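PDB 3LE2: serpin-ZX from Arabidopsis thaliana, which inhibits proteases such as metacaspase-9 and RD21A through cleavage of its reactive center loop and covalent trapping of the enzyme, thereby restraining programmed cell death. Local coordinates for residues 7-12 against 72-77; 142-147 against 153-158; 218-223 against 253-258. All blocks are in the same frame, centred on the assembly; numbering follows the deposited sequence.

How the contacts relate
The three contacts follow one another along the chain, each closing before the next opens, and all belong to the single serpin fold. Contact 1 joins helix 5-25 to helix 68-83. Contact 2, its centre about 27 Å from that of contact 1, folds the connection between helix 129-147 and strand 167-176 back on its own helix. Contact 3 sets helix 249-258 against the turn between strands 212-217 and 220-226; its centre lies about 24 Å from that of contact 1 and about 35 Å from that of contact 2, and contacts 2 and 3 lie on opposite sides of the chain's centre. None touches another, and all lie away from the reactive bond, so they sample separate parts of the inhibitor's scaffold.

Contact 1. Residues 7-12 against 72-77; sequences ESISLQ and NSFSSE
Ile-9 and Phe-74 meet between two helices whose shortest polar bonds are internal: Leu-11 N gives its proton to Glu-7 O at 2.7 Å, and Glu-77 N to Ser-73 O, also at 2.7 Å. No hydrogen bond crosses from one helix to the other, and the evidence for the contact is therefore the fit of side chains. The helices stand well apart, with the closest CA atoms, those of Ile-9 and Phe-74, separated by 9.8 Å, and Phe-74 supplies most of the bridge. Its CG lies anti to the backbone N (chi1 171°), which sends the ring out toward helix 5-25. There the CE1-CZ side of the ring meets Ile-9: CG1 of Ile-9 is 3.8 Å from CE1 of Phe-74, and CD1 of Ile-9 is 4.0 Å from the same ring atom. The two side chains cross obliquely. Ile-9 does not start out aimed at the ring, but with CG1 beside its backbone N (chi1 -65°) the longer branch swings its end nearer. Near CE2, the other meta carbon, the extended side chain of Gln-12 runs antiparallel to that of Phe-74, its amide plane standing at 90° to the ring. Both neighbours lie on the same side of the ring plane, Ile-9 near CE1 and Gln-12, one helical turn further on, near CE2. Phe-65, in the loop ahead of helix 68-83, also meets the Phe-74 ring and touches Ser-8 and Gln-12, while Ser-8 OG is hydrogen-bonded to Lys-64 O. Together these make a small, mostly buried interface of 118 Å², an aromatic side chain bridging the gap between helices A and D of the serpin fold.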
# COMPACT_ATOMS: atom_id res chain seq x y z
N GLU A 7 12.91 14.12 -0.84
CA GLU A 7 13.17 13.69 -2.21
C GLU A 7 13.24 12.17 -2.28
O GLU A 7 12.79 11.58 -3.27
CB GLU A 7 14.38 14.38 -2.87
CG GLU A 7 15.55 14.73 -1.96
CD GLU A 7 16.61 15.64 -2.63
OE1 GLU A 7 16.37 16.16 -3.75
OE2 GLU A 7 17.68 15.85 -2.03
N SER A 8 13.79 11.55 -1.23
CA SER A 8 13.78 10.09 -1.10
C SER A 8 12.37 9.55 -1.23
O SER A 8 12.09 8.67 -2.05
CB SER A 8 14.38 9.66 0.24
OG SER A 8 15.80 9.61 0.19
N ILE A 9 11.47 10.09 -0.42
CA ILE A 9 10.06 9.70 -0.42
C ILE A 9 9.43 9.94 -1.78
O ILE A 9 8.65 9.13 -2.27
CB ILE A 9 9.26 10.47 0.63
CG1 ILE A 9 9.75 10.10 2.03
CG2 ILE A 9 7.77 10.20 0.49
CD1 ILE A 9 9.03 10.86 3.13
N SER A 10 9.77 11.07 -2.39
CA SER A 10 9.22 11.41 -3.69
C SER A 10 9.72 10.43 -4.76
O SER A 10 8.95 9.97 -5.60
CB SER A 10 9.54 12.85 -4.07
OG SER A 10 8.80 13.26 -5.21
N LEU A 11 11.01 10.11 -4.73
CA LEU A 11 11.53 9.10 -5.64
C LEU A 11 10.91 7.71 -5.39
O LEU A 11 10.51 7.04 -6.33
CB LEU A 11 13.06 9.03 -5.56
CG LEU A 11 13.76 10.32 -5.98
CD1 LEU A 11 15.23 10.28 -5.62
CD2 LEU A 11 13.58 10.59 -7.46
N GLN A 12 10.82 7.31 -4.12
CA GLN A 12 10.23 6.01 -3.76
C GLN A 12 8.82 5.86 -4.30
O GLN A 12 8.47 4.81 -4.83
CB GLN A 12 10.19 5.81 -2.25
CG GLN A 12 11.49 5.45 -1.61
CD GLN A 12 11.29 4.75 -0.28
OE1 GLN A 12 12.21 4.11 0.26
NE2 GLN A 12 10.07 4.84 0.26
N ASN A 72 17.41 2.20 8.00
CA ASN A 72 17.00 1.80 9.35
C ASN A 72 16.24 2.90 10.08
O ASN A 72 15.18 2.66 10.66
CB ASN A 72 18.22 1.35 10.17
CG ASN A 72 18.82 0.03 9.69
OD1 ASN A 72 18.18 -0.73 8.95
ND2 ASN A 72 20.05 -0.24 10.10
N SER A 73 16.78 4.12 10.01
CA SER A 73 16.22 5.28 10.68
C SER A 73 14.93 5.75 10.05
O SER A 73 13.99 6.12 10.75
CB SER A 73 17.22 6.45 10.64
OG SER A 73 18.48 6.07 11.15
N PHE A 74 14.90 5.80 8.72
CA PHE A 74 13.71 6.23 8.01
C PHE A 74 12.56 5.31 8.43
O PHE A 74 11.43 5.75 8.64
CB PHE A 74 13.95 6.19 6.50
CG PHE A 74 12.71 6.42 5.67
CD1 PHE A 74 12.10 7.66 5.63
CD2 PHE A 74 12.16 5.39 4.92
CE1 PHE A 74 10.98 7.87 4.85
CE2 PHE A 74 11.03 5.60 4.15
CZ PHE A 74 10.44 6.84 4.12
N SER A 75 12.87 4.04 8.58
CA SER A 75 11.87 3.09 9.02
C SER A 75 11.37 3.39 10.43
O SER A 75 10.17 3.60 10.64
CB SER A 75 12.42 1.67 8.94
OG SER A 75 11.35 0.74 8.98
N SER A 76 12.28 3.43 11.40
CA SER A 76 11.88 3.57 12.80
C SER A 76 11.38 4.96 13.17
O SER A 76 10.52 5.11 14.04
CB SER A 76 13.02 3.16 13.73
OG SER A 76 14.18 3.91 13.45
N GLU A 77 11.92 5.98 12.52
CA GLU A 77 11.56 7.35 12.85
C GLU A 77 10.30 7.79 12.10
O GLU A 77 9.43 8.45 12.67
CB GLU A 77 12.71 8.32 12.55
CG GLU A 77 14.05 7.94 13.16
CD GLU A 77 13.93 7.51 14.61
OE1 GLU A 77 13.51 8.34 15.44
OE2 GLU A 77 14.25 6.34 14.92

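Contact 2. Residues 142-147 against 153-158; sequences SWAEKE and TEVLPE
Ala-144 and Glu-145, near the end of helix 129-147, meet Val-155 and Thr-153 in the loop leading to strand 167-176; in serpin terms this is the connection from helix F to the third strand of sheet A. The chain doubles back closely, with CA of Glu-145 only 5.0 Å from CA of Thr-153. Two layers can be separated by their geometry. The inner layer is apolar: CB of Ala-144 touches CG2 of Val-155 at 3.6 Å. Val-155 has CG1 anti to its backbone N (chi1 -165°), leaving CG2 anti to the carbonyl carbon and facing the alanine. Val-155 also packs on Ala-172 of strand 167-176 and on Phe-328 and Lys-330 of strand 326-335, so the loop residue is wedged between helix and sheet. Next to it, Leu-156 N is hydrogen-bonded to Asn-141 OD1, a further tie between loop and helix. The outer layer is polar and indirect. Glu-145 is stretched throughout, its CG anti to the backbone N (chi1 -173°), and runs alongside the Thr-153 side chain, both pointing the same way. Yet their polar ends do not pair, since OG1 of Thr-153 is 4.0 Å from CD of Glu-145 and equally far from OE2. The link is made instead by a water that spends both protons on the contact, one on each segment. It donates to OE1 of Glu-145 at 2.7 Å and to the backbone carbonyl O of Thr-153 at 2.9 Å. Seen from the water oxygen, these two acceptors subtend about 112°, close to the tetrahedral angle expected of a double donor bridging OE1 and O.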
# COMPACT_ATOMS: atom_id res chain seq x y z
N SER A 142 -1.31 -18.16 11.53
CA SER A 142 -1.85 -17.95 12.86
C SER A 142 -1.15 -16.78 13.53
O SER A 142 -1.78 -15.95 14.19
CB SER A 142 -1.69 -19.22 13.73
OG SER A 142 -2.53 -20.28 13.28
N TRP A 143 0.16 -16.74 13.37
CA TRP A 143 0.95 -15.63 13.89
C TRP A 143 0.49 -14.26 13.35
O TRP A 143 0.29 -13.32 14.12
CB TRP A 143 2.43 -15.86 13.57
CG TRP A 143 3.27 -14.67 13.87
CD1 TRP A 143 3.87 -14.37 15.07
CD2 TRP A 143 3.59 -13.60 12.98
NE1 TRP A 143 4.55 -13.18 14.96
CE2 TRP A 143 4.39 -12.69 13.69
CE3 TRP A 143 3.28 -13.32 11.64
CZ2 TRP A 143 4.90 -11.53 13.12
CZ3 TRP A 143 3.78 -12.17 11.07
CH2 TRP A 143 4.58 -11.28 11.81
N ALA A 144 0.31 -14.15 12.04
CA ALA A 144 -0.14 -12.90 11.45
C ALA A 144 -1.53 -12.52 11.95
O ALA A 144 -1.83 -11.35 12.14
CB ALA A 144 -0.13 -12.97 9.94
N GLU A 145 -2.37 -13.53 12.15
CA GLU A 145 -3.71 -13.30 12.66
C GLU A 145 -3.64 -12.76 14.08
O GLU A 145 -4.39 -11.85 14.46
CB GLU A 145 -4.54 -14.60 12.63
CG GLU A 145 -6.00 -14.42 12.99
CD GLU A 145 -6.79 -15.73 12.99
OE1 GLU A 145 -6.19 -16.79 12.70
OE2 GLU A 145 -8.01 -15.70 13.27
N LYS A 146 -2.72 -13.31 14.86
CA LYS A 146 -2.51 -12.87 16.23
C LYS A 146 -2.01 -11.42 16.28
O LYS A 146 -2.45 -10.63 17.11
CB LYS A 146 -1.52 -13.80 16.95
CG LYS A 146 -1.29 -13.48 18.43
CD LYS A 146 -0.33 -14.48 19.07
CE LYS A 146 -0.11 -14.18 20.55
NZ LYS A 146 0.84 -15.14 21.20
N GLU A 147 -1.10 -11.08 15.37
CA GLU A 147 -0.51 -9.74 15.34
C GLU A 147 -1.54 -8.69 14.92
O GLU A 147 -1.47 -7.55 15.36
CB GLU A 147 0.70 -9.68 14.40
CG GLU A 147 1.96 -10.31 14.96
CD GLU A 147 2.54 -9.54 16.14
OE1 GLU A 147 2.83 -8.33 15.99
OE2 GLU A 147 2.73 -10.15 17.22
N THR A 153 -5.85 -12.76 8.01
CA THR A 153 -6.10 -14.14 8.39
C THR A 153 -5.22 -15.16 7.67
O THR A 153 -4.90 -16.22 8.23
CB THR A 153 -7.61 -14.46 8.19
OG1 THR A 153 -8.08 -15.26 9.28
CG2 THR A 153 -7.86 -15.15 6.85
N GLU A 154 -4.80 -14.84 6.45
CA GLU A 154 -4.10 -15.81 5.62
C GLU A 154 -3.05 -15.20 4.68
O GLU A 154 -3.22 -15.21 3.46
CB GLU A 154 -5.12 -16.60 4.79
CG GLU A 154 -4.50 -17.58 3.82
CD GLU A 154 -5.47 -18.68 3.42
OE1 GLU A 154 -6.25 -19.12 4.28
OE2 GLU A 154 -5.44 -19.10 2.24
N VAL A 155 -1.95 -14.71 5.25
CA VAL A 155 -0.87 -14.16 4.44
C VAL A 155 -0.23 -15.16 3.47
O VAL A 155 -0.01 -14.82 2.32
CB VAL A 155 0.22 -13.49 5.31
CG1 VAL A 155 1.12 -12.60 4.44
CG2 VAL A 155 -0.43 -12.66 6.40
N LEU A 156 0.05 -16.38 3.92
CA LEU A 156 0.60 -17.40 3.01
C LEU A 156 -0.51 -18.30 2.44
O LEU A 156 -1.28 -18.86 3.21
CB LEU A 156 1.66 -18.26 3.71
CG LEU A 156 3.11 -17.76 3.81
CD1 LEU A 156 3.19 -16.43 4.53
CD2 LEU A 156 3.94 -18.78 4.52
N PRO A 157 -0.60 -18.41 1.10
CA PRO A 157 -1.59 -19.30 0.49
C PRO A 157 -1.19 -20.75 0.65
O PRO A 157 -0.00 -21.05 0.82
CB PRO A 157 -1.51 -18.93 -1.01
CG PRO A 157 -0.84 -17.63 -1.07
CD PRO A 157 0.10 -17.60 0.09
N GLU A 158 -2.16 -21.66 0.60
CA GLU A 158 -1.86 -23.07 0.65
C GLU A 158 -0.78 -23.40 -0.39
O GLU A 158 -0.79 -22.88 -1.50
CB GLU A 158 -3.13 -23.91 0.44
CG GLU A 158 -4.11 -23.80 1.60
CD GLU A 158 -5.24 -24.83 1.53
OE1 GLU A 158 -6.32 -24.48 0.99
OE2 GLU A 158 -5.05 -25.97 2.01
O HOH W 1 -5.17 -18.05 10.51

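Contact 3. Residues 218-223 against 253-258; sequences DGFKVL and LDKIVS. With SO4 (sulfate ion), chain B.
The β-hairpin formed by strands 212-217 and 220-226, part of sheet B in the serpin fold, presents its turn to helix 249-258, and there Lys-255 reaches across to Asp-218 and Phe-220. Backbone angles at Asp-218 and Gly-219 are close to those of a type II turn, which places the carbonyl of Asp-218 within reach of the lysine. NZ of Lys-255 lies 3.1 Å from O of Asp-218, a close polar approach. The same nitrogen sits in the plane of the Phe-220 ring, at its edge, 3.9 Å from CE1 of Phe-220; this geometry is not that of a cation-pi pair, which would need the charge over a face. The lysine's CD is also 3.9 Å from CE1 of Phe-220, approaching the ring obliquely. Lys-255 is extended until a bend at chi3 (-82°), and this kink directs its amine to the turn. Tyr-217 and His-266 also meet the Phe-220 ring, so the lysine chain is one of several neighbours around it. The Asp-218 carboxylate stays apart: its OD2 is 5.1 Å from NZ of Lys-255, so any attraction between the opposite charges would act at a distance. With CG anti to the backbone N (chi1 -175°), the acidic group is swung away from that N-H, where a sulfate ion, probably from the crystallisation liquor, is bound. The bond is nearly straight, N of Asp-218 lying 2.9 Å from sulfate O2 with an angle of 162° at the hydrogen.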
# COMPACT_ATOMS: atom_id res chain seq x y z
N ASP A 218 -5.48 16.88 -17.93
CA ASP A 218 -5.60 16.45 -19.31
C ASP A 218 -5.75 14.92 -19.36
O ASP A 218 -4.78 14.18 -19.23
CB ASP A 218 -4.36 16.92 -20.09
CG ASP A 218 -4.45 16.61 -21.58
OD1 ASP A 218 -5.51 16.13 -22.02
OD2 ASP A 218 -3.45 16.87 -22.30
N GLY A 219 -6.99 14.46 -19.52
CA GLY A 219 -7.26 13.04 -19.68
C GLY A 219 -7.78 12.30 -18.45
O GLY A 219 -8.10 11.11 -18.54
N PHE A 220 -7.83 12.98 -17.31
CA PHE A 220 -8.25 12.33 -16.07
C PHE A 220 -8.65 13.32 -15.01
O PHE A 220 -8.47 14.52 -15.16
CB PHE A 220 -7.14 11.44 -15.52
CG PHE A 220 -5.87 12.17 -15.19
CD1 PHE A 220 -4.95 12.49 -16.19
CD2 PHE A 220 -5.58 12.53 -13.88
CE1 PHE A 220 -3.77 13.17 -15.88
CE2 PHE A 220 -4.39 13.22 -13.57
CZ PHE A 220 -3.49 13.52 -14.57
N LYS A 221 -9.20 12.80 -13.92
CA LYS A 221 -9.53 13.62 -12.77
C LYS A 221 -9.03 12.97 -11.49
O LYS A 221 -8.78 11.76 -11.45
CB LYS A 221 -11.03 13.84 -12.70
CG LYS A 221 -11.58 14.66 -13.84
CD LYS A 221 -13.09 14.57 -13.86
CE LYS A 221 -13.64 15.01 -15.20
NZ LYS A 221 -15.12 15.01 -15.16
N VAL A 222 -8.86 13.78 -10.45
CA VAL A 222 -8.48 13.25 -9.15
C VAL A 222 -9.42 13.72 -8.05
O VAL A 222 -9.78 14.90 -7.98
CB VAL A 222 -7.04 13.63 -8.79
CG1 VAL A 222 -6.67 13.01 -7.44
CG2 VAL A 222 -6.09 13.17 -9.88
N LEU A 223 -9.83 12.77 -7.21
CA LEU A 223 -10.66 13.07 -6.05
C LEU A 223 -9.89 12.70 -4.78
O LEU A 223 -9.28 11.64 -4.72
CB LEU A 223 -11.97 12.29 -6.10
CG LEU A 223 -12.71 12.15 -4.77
CD1 LEU A 223 -13.35 13.46 -4.33
CD2 LEU A 223 -13.75 11.05 -4.86
N LEU A 253 -1.88 4.97 -15.99
CA LEU A 253 -0.82 4.42 -15.15
C LEU A 253 0.54 4.55 -15.86
O LEU A 253 1.56 4.82 -15.23
CB LEU A 253 -1.13 2.98 -14.72
CG LEU A 253 -0.20 2.34 -13.67
CD1 LEU A 253 -0.07 3.17 -12.37
CD2 LEU A 253 -0.62 0.94 -13.35
N ASP A 254 0.54 4.40 -17.18
CA ASP A 254 1.77 4.65 -17.94
C ASP A 254 2.26 6.10 -17.77
O ASP A 254 3.45 6.32 -17.54
CB ASP A 254 1.56 4.36 -19.42
CG ASP A 254 1.48 2.88 -19.72
OD1 ASP A 254 1.88 2.06 -18.85
OD2 ASP A 254 1.02 2.53 -20.82
N LYS A 255 1.35 7.06 -17.88
CA LYS A 255 1.67 8.47 -17.63
C LYS A 255 2.22 8.68 -16.23
O LYS A 255 3.27 9.31 -16.05
CB LYS A 255 0.43 9.34 -17.82
CG LYS A 255 0.62 10.78 -17.31
CD LYS A 255 -0.63 11.63 -17.57
CE LYS A 255 -0.66 12.17 -19.01
NZ LYS A 255 -1.84 13.07 -19.28
N ILE A 256 1.52 8.16 -15.24
CA ILE A 256 1.99 8.26 -13.86
C ILE A 256 3.40 7.71 -13.72
O ILE A 256 4.28 8.37 -13.19
CB ILE A 256 1.01 7.57 -12.90
CG1 ILE A 256 -0.33 8.33 -12.92
CG2 ILE A 256 1.59 7.51 -11.49
CD1 ILE A 256 -1.41 7.66 -12.16
N VAL A 257 3.63 6.51 -14.23
CA VAL A 257 4.93 5.85 -14.10
C VAL A 257 6.07 6.63 -14.75
O VAL A 257 7.20 6.62 -14.26
CB VAL A 257 4.87 4.41 -14.65
CG1 VAL A 257 6.25 3.84 -14.80
CG2 VAL A 257 4.05 3.54 -13.72
N SER A 258 5.78 7.34 -15.84
CA SER A 258 6.80 8.06 -16.60
C SER A 258 7.01 9.53 -16.18
O SER A 258 7.89 10.20 -16.71
CB SER A 258 6.45 8.00 -18.09
OG SER A 258 5.15 8.52 -18.34
S SO4 B . -2.54 18.89 -17.35
O1 SO4 B . -1.34 19.19 -16.57
O2 SO4 B . -2.73 17.43 -17.39
O3 SO4 B . -3.74 19.50 -16.75
O4 SO4 B . -2.34 19.47 -18.68